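Local coordinates for protein ribonucleoside-diphosphate reductase subunit beta (Streptococcus sanguinis, PDB 4N83) that is the small subunit, here with two manganese(II) ions, of a class Ib ribonucleotide reductase that probably supplies deoxyribonucleotides for DNA synthesis, at residues 72-77 against 91-96; 145-150 against 215-220; 164-169 against 243-248; 223-228 against 268-273. All coordinates share one frame; numbering follows the deposited sequence.

Interaction 1: residues 72-77 against 91-96; sequences SGVDAL and NNIQFM
V74 and Q94 meet where helices 49-78 and 84-111 run in opposite senses; the axes of the two short segments approach to 9.4 Å, at 171° to one another. The apolar part centres on V74. CG1, which lies opposite the backbone N (chi1 -177°), rests on the first methylene of Q94, with V74 CG1 to Q94 CB at 3.7 Å. CG2, beside the backbone N and opposite the carbonyl carbon, meets a branch methyl, V74 CG2 to I93 CG2 being 3.9 Å. Extended beyond CG, the Q94 stem runs obliquely across V74 and carries its amide to D75, where Q94 NE2 is 3.8 Å from D75 N, packing without a hydrogen bond. The polar end is satisfied outside the segments: NE2 donates to S70 O and OE1 accepts from R78 NH2, two bonds that fix the rotation of the amide. The second subunit is within reach on the D75 and N91 side: N91 ND2 bonds S98 OG of that subunit, and the two D75 carboxylates come close, an approach probably eased by weak, long ion pairs to R78 of the same chain and R78 of the second subunit. The I93 side chain packs on the metal ligand H194 and lies about 4 Å from a manganese ion. Such antiparallel packing beside a dinuclear metal site is characteristic of the ferritin-like bundle of ribonucleotide reductase small subunits.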
loop_
_atom_site.group_PDB
_atom_site.type_symbol
_atom_site.label_atom_id
_atom_site.label_comp_id
_atom_site.label_asym_id
_atom_site.label_seq_id
_atom_site.Cartn_x
_atom_site.Cartn_y
_atom_site.Cartn_z
ATOM N N SER A 72 5.203 -6.454 8.393
ATOM C CA SER A 72 6.367 -7.264 7.995
ATOM C C SER A 72 6.076 -8.348 6.953
ATOM O O SER A 72 6.977 -8.749 6.215
ATOM C CB SER A 72 6.996 -7.921 9.231
ATOM O OG SER A 72 6.184 -8.970 9.729
ATOM N N GLY A 73 4.834 -8.827 6.901
ATOM C CA GLY A 73 4.469 -9.956 6.040
ATOM C C GLY A 73 4.637 -9.697 4.553
ATOM O O GLY A 73 5.336 -10.443 3.863
ATOM N N VAL A 74 3.996 -8.640 4.059
ATOM C CA VAL A 74 4.080 -8.279 2.642
ATOM C C VAL A 74 5.433 -7.631 2.333
ATOM O O VAL A 74 5.918 -7.705 1.202
ATOM C CB VAL A 74 2.935 -7.331 2.218
ATOM C CG1 VAL A 74 3.008 -7.034 0.724
ATOM C CG2 VAL A 74 1.578 -7.933 2.569
ATOM N N ASP A 75 6.030 -6.999 3.344
ATOM C CA ASP A 75 7.382 -6.439 3.241
ATOM C C ASP A 75 8.392 -7.517 2.839
ATOM O O ASP A 75 9.247 -7.288 1.983
ATOM C CB ASP A 75 7.796 -5.800 4.575
ATOM C CG ASP A 75 9.121 -5.058 4.491
ATOM O OD1 ASP A 75 9.290 -4.226 3.574
ATOM O OD2 ASP A 75 9.991 -5.299 5.353
ATOM N N ALA A 76 8.280 -8.688 3.464
ATOM C CA ALA A 76 9.130 -9.833 3.140
ATOM C C ALA A 76 8.868 -10.349 1.724
ATOM O O ALA A 76 9.805 -10.633 0.977
ATOM C CB ALA A 76 8.916 -10.948 4.151
ATOM N N LEU A 77 7.590 -10.461 1.365
ATOM C CA LEU A 77 7.185 -10.950 0.046
ATOM C C LEU A 77 7.613 -10.025 -1.098
ATOM O O LEU A 77 7.843 -10.486 -2.215
ATOM C CB LEU A 77 5.666 -11.152 -0.001
ATOM C CG LEU A 77 5.106 -12.258 0.900
ATOM C CD1 LEU A 77 3.604 -12.097 1.095
ATOM C CD2 LEU A 77 5.427 -13.634 0.335
ATOM N N ASN A 91 2.197 -3.554 -3.058
ATOM C CA ASN A 91 1.933 -2.287 -2.373
ATOM C C ASN A 91 0.444 -2.144 -2.094
ATOM O O ASN A 91 0.045 -1.753 -0.994
ATOM C CB ASN A 91 2.429 -1.096 -3.197
ATOM C CG ASN A 91 3.936 -1.093 -3.373
ATOM O OD1 ASN A 91 4.678 -1.528 -2.489
ATOM N ND2 ASN A 91 4.396 -0.594 -4.518
ATOM N N ASN A 92 -0.367 -2.474 -3.099
ATOM C CA ASN A 92 -1.818 -2.544 -2.944
ATOM C C ASN A 92 -2.233 -3.606 -1.923
ATOM O O ASN A 92 -3.116 -3.364 -1.100
ATOM C CB ASN A 92 -2.489 -2.836 -4.292
ATOM C CG ASN A 92 -3.955 -3.187 -4.146
ATOM O OD1 ASN A 92 -4.328 -4.354 -4.229
ATOM N ND2 ASN A 92 -4.789 -2.183 -3.901
ATOM N N ILE A 93 -1.600 -4.776 -1.986
ATOM C CA ILE A 93 -1.878 -5.855 -1.036
ATOM C C ILE A 93 -1.585 -5.394 0.388
ATOM O O ILE A 93 -2.419 -5.558 1.276
ATOM C CB ILE A 93 -1.056 -7.129 -1.342
ATOM C CG1 ILE A 93 -1.526 -7.765 -2.655
ATOM C CG2 ILE A 93 -1.184 -8.138 -0.204
ATOM C CD1 ILE A 93 -0.556 -8.759 -3.258
ATOM N N GLN A 94 -0.407 -4.808 0.591
ATOM C CA GLN A 94 0.028 -4.383 1.923
ATOM C C GLN A 94 -0.876 -3.313 2.530
ATOM O O GLN A 94 -1.134 -3.330 3.738
ATOM C CB GLN A 94 1.465 -3.865 1.883
ATOM C CG GLN A 94 2.066 -3.679 3.266
ATOM C CD GLN A 94 3.526 -3.287 3.223
ATOM O OE1 GLN A 94 3.961 -2.575 2.317
ATOM N NE2 GLN A 94 4.295 -3.751 4.205
ATOM N N PHE A 95 -1.339 -2.381 1.700
ATOM C CA PHE A 95 -2.279 -1.351 2.146
ATOM C C PHE A 95 -3.604 -1.967 2.602
ATOM O O PHE A 95 -4.123 -1.611 3.660
ATOM C CB PHE A 95 -2.526 -0.315 1.044
ATOM C CG PHE A 95 -3.788 0.481 1.233
ATOM C CD1 PHE A 95 -3.984 1.243 2.378
ATOM C CD2 PHE A 95 -4.782 0.468 0.264
ATOM C CE1 PHE A 95 -5.150 1.969 2.555
ATOM C CE2 PHE A 95 -5.947 1.196 0.433
ATOM C CZ PHE A 95 -6.132 1.949 1.579
ATOM N N MET A 96 -4.142 -2.889 1.809
ATOM C CA MET A 96 -5.399 -3.558 2.157
ATOM C C MET A 96 -5.272 -4.413 3.420
ATOM O O MET A 96 -6.248 -4.582 4.146
ATOM C CB MET A 96 -5.916 -4.408 0.987
ATOM C CG MET A 96 -6.394 -3.610 -0.221
ATOM S SD MET A 96 -7.528 -2.257 0.162
ATOM C CE MET A 96 -8.785 -3.109 1.112
#

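Interaction 2: residues 145-150 against 215-220; sequences TALEKK and EKLKEW
One face of the W220 indole takes the E148 side chain across it. The methylene E148 CG stands over the six-membered ring as a CH-pi contact, 4.0 Å from its centroid and 20° off the ring normal. E148 CB sits nearer the far end of the same ring, with E148 CB to W220 CZ3 at 3.6 Å. Farther along the chain E148 OE1 lies 3.8 Å above the plane of the W220 ring, displaced toward its rim, and the carboxylate is inclined 35° to the indole. W220 gets into this position because its CG is anti to the backbone N (chi1 -169°), which sends the ring toward the beginning of helix 148-160; I140 of helix 128-143 touches the indole as well. Beside the ring the contact becomes purely aliphatic. L217 forks between two neighbours: its CD1 is 3.9 Å from E148 CG, while L217 CD2 meets L147 CD2 at 3.4 Å, the two leucines crossing at about a right angle. L147 is the N-cap residue of helix 148-160 and the last residue of the inverse gamma turn centred on A146. F202 of helix 178-206 touches both leucines and enlarges the apolar cluster. Within its own segment, E148 OE2 takes a weak hydrogen bond from T145 OG1. Adhesion here therefore comes from methyl packing and from methylenes on an aromatic face; the carboxylate oxygen over the indole is probably not itself an attractive contact.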
loop_
_atom_site.group_PDB
_atom_site.type_symbol
_atom_site.label_atom_id
_atom_site.label_comp_id
_atom_site.label_asym_id
_atom_site.label_seq_id
_atom_site.Cartn_x
_atom_site.Cartn_y
_atom_site.Cartn_z
ATOM N N THR A 145 13.410 -18.680 2.967
ATOM C CA THR A 145 13.767 -18.342 1.582
ATOM C C THR A 145 12.547 -18.012 0.711
ATOM O O THR A 145 11.401 -18.238 1.106
ATOM C CB THR A 145 14.566 -19.482 0.913
ATOM O OG1 THR A 145 13.868 -20.723 1.074
ATOM C CG2 THR A 145 15.953 -19.594 1.530
ATOM N N ALA A 146 12.816 -17.474 -0.479
ATOM C CA ALA A 146 11.774 -17.014 -1.398
ATOM C C ALA A 146 10.979 -18.170 -2.004
ATOM O O ALA A 146 11.263 -18.617 -3.119
ATOM C CB ALA A 146 12.390 -16.168 -2.502
ATOM N N LEU A 147 9.965 -18.618 -1.264
ATOM C CA LEU A 147 9.112 -19.763 -1.627
ATOM C C LEU A 147 8.438 -20.259 -0.353
ATOM O O LEU A 147 7.246 -20.565 -0.342
ATOM C CB LEU A 147 9.906 -20.916 -2.271
ATOM C CG LEU A 147 9.259 -21.645 -3.455
ATOM C CD1 LEU A 147 8.772 -20.686 -4.533
ATOM C CD2 LEU A 147 10.238 -22.647 -4.048
ATOM N N GLU A 148 9.230 -20.337 0.716
ATOM C CA GLU A 148 8.741 -20.679 2.049
ATOM C C GLU A 148 7.877 -19.556 2.629
ATOM O O GLU A 148 6.915 -19.816 3.355
ATOM C CB GLU A 148 9.923 -20.961 2.985
ATOM C CG GLU A 148 10.767 -22.165 2.582
ATOM C CD GLU A 148 12.086 -22.245 3.328
ATOM O OE1 GLU A 148 12.188 -21.685 4.440
ATOM O OE2 GLU A 148 13.026 -22.873 2.799
ATOM N N LYS A 149 8.229 -18.313 2.307
ATOM C CA LYS A 149 7.465 -17.144 2.745
ATOM C C LYS A 149 6.113 -17.044 2.035
ATOM O O LYS A 149 5.143 -16.553 2.609
ATOM C CB LYS A 149 8.275 -15.864 2.524
ATOM C CG LYS A 149 9.517 -15.784 3.397
ATOM C CD LYS A 149 10.362 -14.556 3.093
ATOM C CE LYS A 149 11.184 -14.742 1.829
ATOM N NZ LYS A 149 12.205 -13.671 1.662
ATOM N N LYS A 150 6.059 -17.509 0.787
ATOM C CA LYS A 150 4.807 -17.551 0.030
ATOM C C LYS A 150 3.854 -18.624 0.560
ATOM O O LYS A 150 2.640 -18.430 0.564
ATOM C CB LYS A 150 5.084 -17.785 -1.458
ATOM C CG LYS A 150 5.755 -16.606 -2.147
ATOM C CD LYS A 150 5.946 -16.857 -3.635
ATOM C CE LYS A 150 6.348 -15.588 -4.374
ATOM N NZ LYS A 150 7.691 -15.086 -3.973
ATOM N N GLU A 215 10.885 -32.069 -3.700
ATOM C CA GLU A 215 10.550 -33.053 -2.664
ATOM C C GLU A 215 10.915 -32.553 -1.262
ATOM O O GLU A 215 10.252 -32.902 -0.285
ATOM C CB GLU A 215 11.243 -34.392 -2.943
ATOM C CG GLU A 215 10.654 -35.176 -4.113
ATOM C CD GLU A 215 9.357 -35.891 -3.770
ATOM O OE1 GLU A 215 9.256 -36.471 -2.669
ATOM O OE2 GLU A 215 8.437 -35.889 -4.616
ATOM N N LYS A 216 11.967 -31.740 -1.172
ATOM C CA LYS A 216 12.383 -31.142 0.100
ATOM C C LYS A 216 11.420 -30.052 0.571
ATOM O O LYS A 216 11.095 -29.974 1.756
ATOM C CB LYS A 216 13.795 -30.558 -0.013
ATOM C CG LYS A 216 14.894 -31.601 -0.118
ATOM C CD LYS A 216 16.270 -30.961 -0.006
ATOM C CE LYS A 216 17.377 -32.000 -0.054
ATOM N NZ LYS A 216 17.357 -32.910 1.124
ATOM N N LEU A 217 10.977 -29.208 -0.358
ATOM C CA LEU A 217 10.062 -28.113 -0.035
ATOM C C LEU A 217 8.683 -28.642 0.354
ATOM O O LEU A 217 8.075 -28.155 1.308
ATOM C CB LEU A 217 9.936 -27.148 -1.217
ATOM C CG LEU A 217 9.201 -25.832 -0.946
ATOM C CD1 LEU A 217 10.035 -24.915 -0.063
ATOM C CD2 LEU A 217 8.852 -25.148 -2.260
ATOM N N LYS A 218 8.195 -29.633 -0.395
ATOM C CA LYS A 218 6.932 -30.303 -0.072
ATOM C C LYS A 218 6.994 -30.973 1.301
ATOM O O LYS A 218 5.998 -31.007 2.021
ATOM C CB LYS A 218 6.571 -31.335 -1.147
ATOM C CG LYS A 218 6.100 -30.722 -2.458
ATOM C CD LYS A 218 5.993 -31.755 -3.570
ATOM C CE LYS A 218 4.851 -32.731 -3.336
ATOM N NZ LYS A 218 4.666 -33.653 -4.491
ATOM N N GLU A 219 8.167 -31.496 1.658
ATOM C CA GLU A 219 8.388 -32.062 2.989
ATOM C C GLU A 219 8.324 -30.967 4.057
ATOM O O GLU A 219 7.699 -31.151 5.102
ATOM C CB GLU A 219 9.736 -32.787 3.054
ATOM C CG GLU A 219 9.924 -33.652 4.292
ATOM C CD GLU A 219 11.272 -34.349 4.335
ATOM O OE1 GLU A 219 12.103 -34.121 3.431
ATOM O OE2 GLU A 219 11.503 -35.130 5.281
ATOM N N TRP A 220 8.965 -29.832 3.785
ATOM C CA TRP A 220 8.927 -28.676 4.686
ATOM C C TRP A 220 7.534 -28.034 4.723
ATOM O O TRP A 220 7.160 -27.401 5.713
ATOM C CB TRP A 220 9.976 -27.637 4.267
ATOM C CG TRP A 220 10.192 -26.543 5.276
ATOM C CD1 TRP A 220 11.069 -26.553 6.324
ATOM C CD2 TRP A 220 9.522 -25.278 5.327
ATOM N NE1 TRP A 220 10.983 -25.375 7.026
ATOM C CE2 TRP A 220 10.041 -24.575 6.436
ATOM C CE3 TRP A 220 8.530 -24.672 4.546
ATOM C CZ2 TRP A 220 9.603 -23.294 6.781
ATOM C CZ3 TRP A 220 8.095 -23.399 4.889
ATOM C CH2 TRP A 220 8.631 -22.725 5.999
#

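Interaction 3: residues 164-169 against 243-248; sequences GFFTPL and VGWTEE
F166 reaches from helix 162-173 of the ferritin-like helical bundle to the start of helix 246-263, where it touches W245 and E248. The close-packed part is the outer end of its ring: F166 CZ lies 3.5 Å from E248 CB, and F166 CE1 is 3.7 Å from the carbonyl E248 O. A chi1 near 180° (-174°) swings the F166 ring away from its backbone N and out of a helix kinked at T167 and P168, where the regular backbone bonding lapses. V281 of helix 279-285 also packs on F166. The looser part involves W245, the N-cap residue, whose CB is 4.2 Å from F166 CE2, and whose indole receives T167 CG2 at its edge, 4.3 Å from W245 CZ3. Y170 meets the same indole, and V243 CG2 lies above one face, displaced toward the rim. Toward solvent the contact thins out: F166 and T167 are buried, W245 and E248 only partly so. Polar ends are tied elsewhere, E248 OE1 to N278 ND2 and T167 OG1 to the hydroxyl of Y240. The other carboxylate oxygen, E248 OE2, stays 4.1 Å from F166 CZ, with the carboxylate turned 62° from the ring plane.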
loop_
_atom_site.group_PDB
_atom_site.type_symbol
_atom_site.label_atom_id
_atom_site.label_comp_id
_atom_site.label_asym_id
_atom_site.label_seq_id
_atom_site.Cartn_x
_atom_site.Cartn_y
_atom_site.Cartn_z
ATOM N N GLY A 164 -11.203 -18.135 12.859
ATOM C CA GLY A 164 -11.889 -16.925 13.296
ATOM C C GLY A 164 -13.106 -16.579 12.455
ATOM O O GLY A 164 -14.130 -16.167 12.995
ATOM N N PHE A 165 -13.006 -16.751 11.136
ATOM C CA PHE A 165 -14.116 -16.421 10.231
ATOM C C PHE A 165 -15.368 -17.284 10.446
ATOM O O PHE A 165 -16.464 -16.880 10.058
ATOM C CB PHE A 165 -13.691 -16.525 8.755
ATOM C CG PHE A 165 -12.679 -15.490 8.316
ATOM C CD1 PHE A 165 -12.744 -14.173 8.765
ATOM C CD2 PHE A 165 -11.684 -15.828 7.406
ATOM C CE1 PHE A 165 -11.821 -13.230 8.340
ATOM C CE2 PHE A 165 -10.760 -14.887 6.977
ATOM C CZ PHE A 165 -10.830 -13.587 7.444
ATOM N N PHE A 166 -15.205 -18.457 11.057
ATOM C CA PHE A 166 -16.327 -19.368 11.330
ATOM C C PHE A 166 -17.458 -18.717 12.138
ATOM O O PHE A 166 -18.635 -18.993 11.894
ATOM C CB PHE A 166 -15.820 -20.620 12.061
ATOM C CG PHE A 166 -16.870 -21.684 12.258
ATOM C CD1 PHE A 166 -17.030 -22.705 11.330
ATOM C CD2 PHE A 166 -17.692 -21.672 13.381
ATOM C CE1 PHE A 166 -17.990 -23.688 11.512
ATOM C CE2 PHE A 166 -18.656 -22.650 13.566
ATOM C CZ PHE A 166 -18.805 -23.659 12.631
ATOM N N THR A 167 -17.099 -17.861 13.094
ATOM C CA THR A 167 -18.079 -17.232 13.987
ATOM C C THR A 167 -18.987 -16.201 13.287
ATOM O O THR A 167 -20.209 -16.344 13.330
ATOM C CB THR A 167 -17.396 -16.606 15.226
ATOM O OG1 THR A 167 -16.566 -17.588 15.859
ATOM C CG2 THR A 167 -18.430 -16.105 16.228
ATOM N N PRO A 168 -18.407 -15.161 12.648
ATOM C CA PRO A 168 -19.266 -14.180 11.969
ATOM C C PRO A 168 -20.034 -14.747 10.770
ATOM O O PRO A 168 -21.129 -14.273 10.467
ATOM C CB PRO A 168 -18.278 -13.101 11.511
ATOM C CG PRO A 168 -16.967 -13.799 11.425
ATOM C CD PRO A 168 -16.985 -14.788 12.549
ATOM N N LEU A 169 -19.457 -15.743 10.097
ATOM C CA LEU A 169 -20.145 -16.447 9.010
ATOM C C LEU A 169 -21.323 -17.276 9.534
ATOM O O LEU A 169 -22.329 -17.437 8.839
ATOM C CB LEU A 169 -19.171 -17.356 8.249
ATOM C CG LEU A 169 -18.087 -16.672 7.407
ATOM C CD1 LEU A 169 -17.050 -17.688 6.948
ATOM C CD2 LEU A 169 -18.689 -15.947 6.213
ATOM N N VAL A 243 -19.191 -22.731 24.146
ATOM C CA VAL A 243 -20.316 -22.579 23.211
ATOM C C VAL A 243 -20.620 -23.882 22.462
ATOM O O VAL A 243 -21.759 -24.119 22.056
ATOM C CB VAL A 243 -20.095 -21.425 22.200
ATOM C CG1 VAL A 243 -20.160 -20.082 22.911
ATOM C CG2 VAL A 243 -18.777 -21.574 21.448
ATOM N N GLY A 244 -19.595 -24.712 22.274
ATOM C CA GLY A 244 -19.766 -26.067 21.750
ATOM C C GLY A 244 -19.803 -26.183 20.237
ATOM O O GLY A 244 -20.625 -26.923 19.695
ATOM N N TRP A 245 -18.916 -25.459 19.555
ATOM C CA TRP A 245 -18.749 -25.593 18.101
ATOM C C TRP A 245 -17.335 -26.074 17.750
ATOM O O TRP A 245 -16.871 -25.871 16.628
ATOM C CB TRP A 245 -19.018 -24.261 17.384
ATOM C CG TRP A 245 -20.257 -23.529 17.822
ATOM C CD1 TRP A 245 -21.442 -24.076 18.223
ATOM C CD2 TRP A 245 -20.437 -22.107 17.869
ATOM N NE1 TRP A 245 -22.341 -23.084 18.536
ATOM C CE2 TRP A 245 -21.752 -21.866 18.324
ATOM C CE3 TRP A 245 -19.612 -21.012 17.576
ATOM C CZ2 TRP A 245 -22.261 -20.575 18.495
ATOM C CZ3 TRP A 245 -20.120 -19.729 17.746
ATOM C CH2 TRP A 245 -21.433 -19.523 18.201
ATOM N N THR A 246 -16.663 -26.719 18.704
ATOM C CA THR A 246 -15.257 -27.112 18.550
ATOM C C THR A 246 -15.025 -28.033 17.353
ATOM O O THR A 246 -14.105 -27.811 16.566
ATOM C CB THR A 246 -14.735 -27.815 19.819
ATOM O OG1 THR A 246 -14.917 -26.958 20.953
ATOM C CG2 THR A 246 -13.259 -28.163 19.689
ATOM N N GLU A 247 -15.856 -29.062 17.226
ATOM C CA GLU A 247 -15.707 -30.046 16.151
ATOM C C GLU A 247 -16.121 -29.506 14.780
ATOM O O GLU A 247 -15.678 -30.023 13.754
ATOM C CB GLU A 247 -16.499 -31.318 16.476
ATOM C CG GLU A 247 -15.997 -32.068 17.704
ATOM C CD GLU A 247 -14.563 -32.555 17.566
ATOM O OE1 GLU A 247 -14.117 -32.815 16.428
ATOM O OE2 GLU A 247 -13.878 -32.681 18.603
ATOM N N GLU A 248 -16.964 -28.475 14.763
ATOM C CA GLU A 248 -17.368 -27.827 13.512
ATOM C C GLU A 248 -16.261 -26.929 12.954
ATOM O O GLU A 248 -16.080 -26.851 11.737
ATOM C CB GLU A 248 -18.645 -27.007 13.713
ATOM C CG GLU A 248 -19.880 -27.843 14.000
ATOM C CD GLU A 248 -21.133 -26.999 14.133
ATOM O OE1 GLU A 248 -22.113 -27.269 13.407
ATOM O OE2 GLU A 248 -21.136 -26.060 14.957
#

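Interaction 4: residues 223-228 against 268-273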
loop_
_atom_site.group_PDB
_atom_site.type_symbol
_atom_site.label_atom_id
_atom_site.label_comp_id
_atom_site.label_asym_id
_atom_site.label_seq_id
_atom_site.Cartn_x
_atom_site.Cartn_y
_atom_site.Cartn_z
ATOM N N ASP A 223 5.107 -30.478 6.866
ATOM C CA ASP A 223 5.619 -30.366 8.238
ATOM C C ASP A 223 5.113 -29.088 8.906
ATOM O O ASP A 223 4.730 -29.102 10.076
ATOM C CB ASP A 223 7.155 -30.385 8.263
ATOM C CG ASP A 223 7.731 -31.787 8.151
ATOM O OD1 ASP A 223 8.886 -31.984 8.584
ATOM O OD2 ASP A 223 7.040 -32.690 7.632
ATOM N N LEU A 224 5.118 -27.990 8.154
ATOM C CA LEU A 224 4.587 -26.714 8.631
ATOM C C LEU A 224 3.058 -26.745 8.704
ATOM O O LEU A 224 2.460 -26.085 9.555
ATOM C CB LEU A 224 5.042 -25.569 7.720
ATOM C CG LEU A 224 4.842 -24.144 8.245
ATOM C CD1 LEU A 224 5.823 -23.832 9.365
ATOM C CD2 LEU A 224 4.987 -23.132 7.118
ATOM N N LEU A 225 2.433 -27.509 7.809
ATOM C CA LEU A 225 0.975 -27.634 7.773
ATOM C C LEU A 225 0.448 -28.316 9.037
ATOM O O LEU A 225 -0.441 -27.786 9.705
ATOM C CB LEU A 225 0.530 -28.407 6.521
ATOM C CG LEU A 225 -0.908 -28.184 6.026
ATOM C CD1 LEU A 225 -1.056 -28.651 4.584
ATOM C CD2 LEU A 225 -1.939 -28.873 6.911
ATOM N N TYR A 226 1.004 -29.482 9.361
ATOM C CA TYR A 226 0.564 -30.254 10.531
ATOM C C TYR A 226 0.851 -29.550 11.863
ATOM O O TYR A 226 0.064 -29.663 12.803
ATOM C CB TYR A 226 1.192 -31.656 10.531
ATOM C CG TYR A 226 0.478 -32.656 9.644
ATOM C CD1 TYR A 226 -0.724 -33.235 10.044
ATOM C CD2 TYR A 226 1.006 -33.031 8.410
ATOM C CE1 TYR A 226 -1.381 -34.153 9.240
ATOM C CE2 TYR A 226 0.357 -33.948 7.600
ATOM C CZ TYR A 226 -0.836 -34.505 8.018
ATOM O OH TYR A 226 -1.486 -35.415 7.218
ATOM N N THR A 227 1.971 -28.831 11.940
ATOM C CA THR A 227 2.340 -28.094 13.155
ATOM C C THR A 227 1.380 -26.935 13.422
ATOM O O THR A 227 0.976 -26.710 14.566
ATOM C CB THR A 227 3.777 -27.533 13.073
ATOM O OG1 THR A 227 4.685 -28.579 12.709
ATOM C CG2 THR A 227 4.205 -26.937 14.412
ATOM N N LEU A 228 1.031 -26.202 12.365
ATOM C CA LEU A 228 0.070 -25.099 12.458
ATOM C C LEU A 228 -1.346 -25.608 12.719
ATOM O O LEU A 228 -2.126 -24.946 13.399
ATOM C CB LEU A 228 0.085 -24.255 11.179
ATOM C CG LEU A 228 1.341 -23.409 10.950
ATOM C CD1 LEU A 228 1.398 -22.919 9.511
ATOM C CD2 LEU A 228 1.393 -22.238 11.919
ATOM N N PRO A 268 -5.531 -31.576 -2.632
ATOM C CA PRO A 268 -6.293 -31.442 -1.387
ATOM C C PRO A 268 -6.066 -32.619 -0.437
ATOM O O PRO A 268 -6.291 -33.771 -0.816
ATOM C CB PRO A 268 -7.748 -31.401 -1.867
ATOM C CG PRO A 268 -7.740 -32.137 -3.160
ATOM C CD PRO A 268 -6.411 -31.837 -3.788
ATOM N N LEU A 269 -5.634 -32.321 0.786
ATOM C CA LEU A 269 -5.200 -33.350 1.733
ATOM C C LEU A 269 -6.378 -34.052 2.413
ATOM O O LEU A 269 -6.491 -35.277 2.356
ATOM C CB LEU A 269 -4.272 -32.734 2.789
ATOM C CG LEU A 269 -3.403 -33.695 3.604
ATOM C CD1 LEU A 269 -2.343 -34.348 2.728
ATOM C CD2 LEU A 269 -2.753 -32.961 4.767
ATOM N N PHE A 270 -7.252 -33.273 3.045
ATOM C CA PHE A 270 -8.344 -33.823 3.856
ATOM C C PHE A 270 -9.566 -34.200 3.014
ATOM O O PHE A 270 -9.751 -33.671 1.918
ATOM C CB PHE A 270 -8.749 -32.819 4.939
ATOM C CG PHE A 270 -7.643 -32.492 5.902
ATOM C CD1 PHE A 270 -6.798 -31.416 5.669
ATOM C CD2 PHE A 270 -7.444 -33.264 7.039
ATOM C CE1 PHE A 270 -5.775 -31.113 6.553
ATOM C CE2 PHE A 270 -6.423 -32.967 7.927
ATOM C CZ PHE A 270 -5.589 -31.889 7.685
ATOM N N PRO A 271 -10.406 -35.122 3.527
ATOM C CA PRO A 271 -11.631 -35.523 2.831
ATOM C C PRO A 271 -12.845 -34.624 3.111
ATOM O O PRO A 271 -13.910 -34.842 2.528
ATOM C CB PRO A 271 -11.882 -36.931 3.378
ATOM C CG PRO A 271 -11.349 -36.882 4.767
ATOM C CD PRO A 271 -10.198 -35.910 4.758
ATOM N N ASP A 272 -12.686 -33.631 3.986
ATOM C CA ASP A 272 -13.791 -32.743 4.362
ATOM C C ASP A 272 -14.170 -31.806 3.216
ATOM O O ASP A 272 -13.409 -30.903 2.868
ATOM C CB ASP A 272 -13.425 -31.916 5.599
ATOM C CG ASP A 272 -13.224 -32.768 6.838
ATOM O OD1 ASP A 272 -13.259 -32.205 7.953
ATOM O OD2 ASP A 272 -13.029 -33.995 6.704
ATOM N N SER A 273 -15.349 -32.032 2.641
ATOM C CA SER A 273 -15.866 -31.207 1.549
ATOM C C SER A 273 -16.756 -30.090 2.107
ATOM O O SER A 273 -16.748 -29.827 3.311
ATOM C CB SER A 273 -16.649 -32.081 0.566
ATOM O OG SER A 273 -16.968 -31.364 -0.613
#
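L225 and Y226 face L269 and F270 where a turn of helix 211-240 lies beside the irregular loop 268-273, between helices 246-263 and 279-285. The backbones stay well apart, the nearest CA atoms being those of L225 and L269 at 10.4 Å, so only side chains bridge the gap. Within the helical segment T227 OG1 donates to D223 O over 2.7 Å, its donor 19° out of the carbonyl plane, a bond of a threonine hydroxyl back to the preceding turn. The loop is also held by helix 246-263: N258 OD1 accepts from F270 N, and R254 NE forms a salt bridge with D272 OD1. Two side-chain pairs make the contact. Y226 CB does not point at the loop, but the ring leans over so that its phenol end approaches L269; one methyl, L269 CD2, is 3.7 Å from Y226 OH and 4.1 Å from Y226 CZ. With chi1 at -163°, the isobutyl group of L269 is thrown toward the helix and presents this methyl, and L261 touches the same leucine. More deeply placed, L225 CD2 lies at the edge of the F270 ring, near its plane, 4.5 Å from F270 CE1. F155 of helix 148-160 also touches L225. The Y226 hydroxyl meets L269 as packing and bonds to nothing in the loop. Methyl-to-aromatic packing of modest extent thus joins the loop to the helix, while polar bonds to the loop include those from R254 and N258.

From the N terminus, interaction 1 comes first: it closes the short connection between helices 49-78 and 84-111 and ends before the others open. Interaction 2 then joins the start of helix 148-160 to helix 211-240 across 64 residues. Interaction 3 opens inside that span and ends beyond it, so the two cross. Interaction 4 opens after interaction 2 has closed, and crosses interaction 3 by ending in the loop before helix 279-285. Interactions 1 and 2 touch through L77 against K149 and K150. Interaction 1 pairs two metal-bearing helices, interaction 2 ties a third, 148-160, to helix 211-240, and interactions 3 and 4 fasten the parts from helix 246-263 onward.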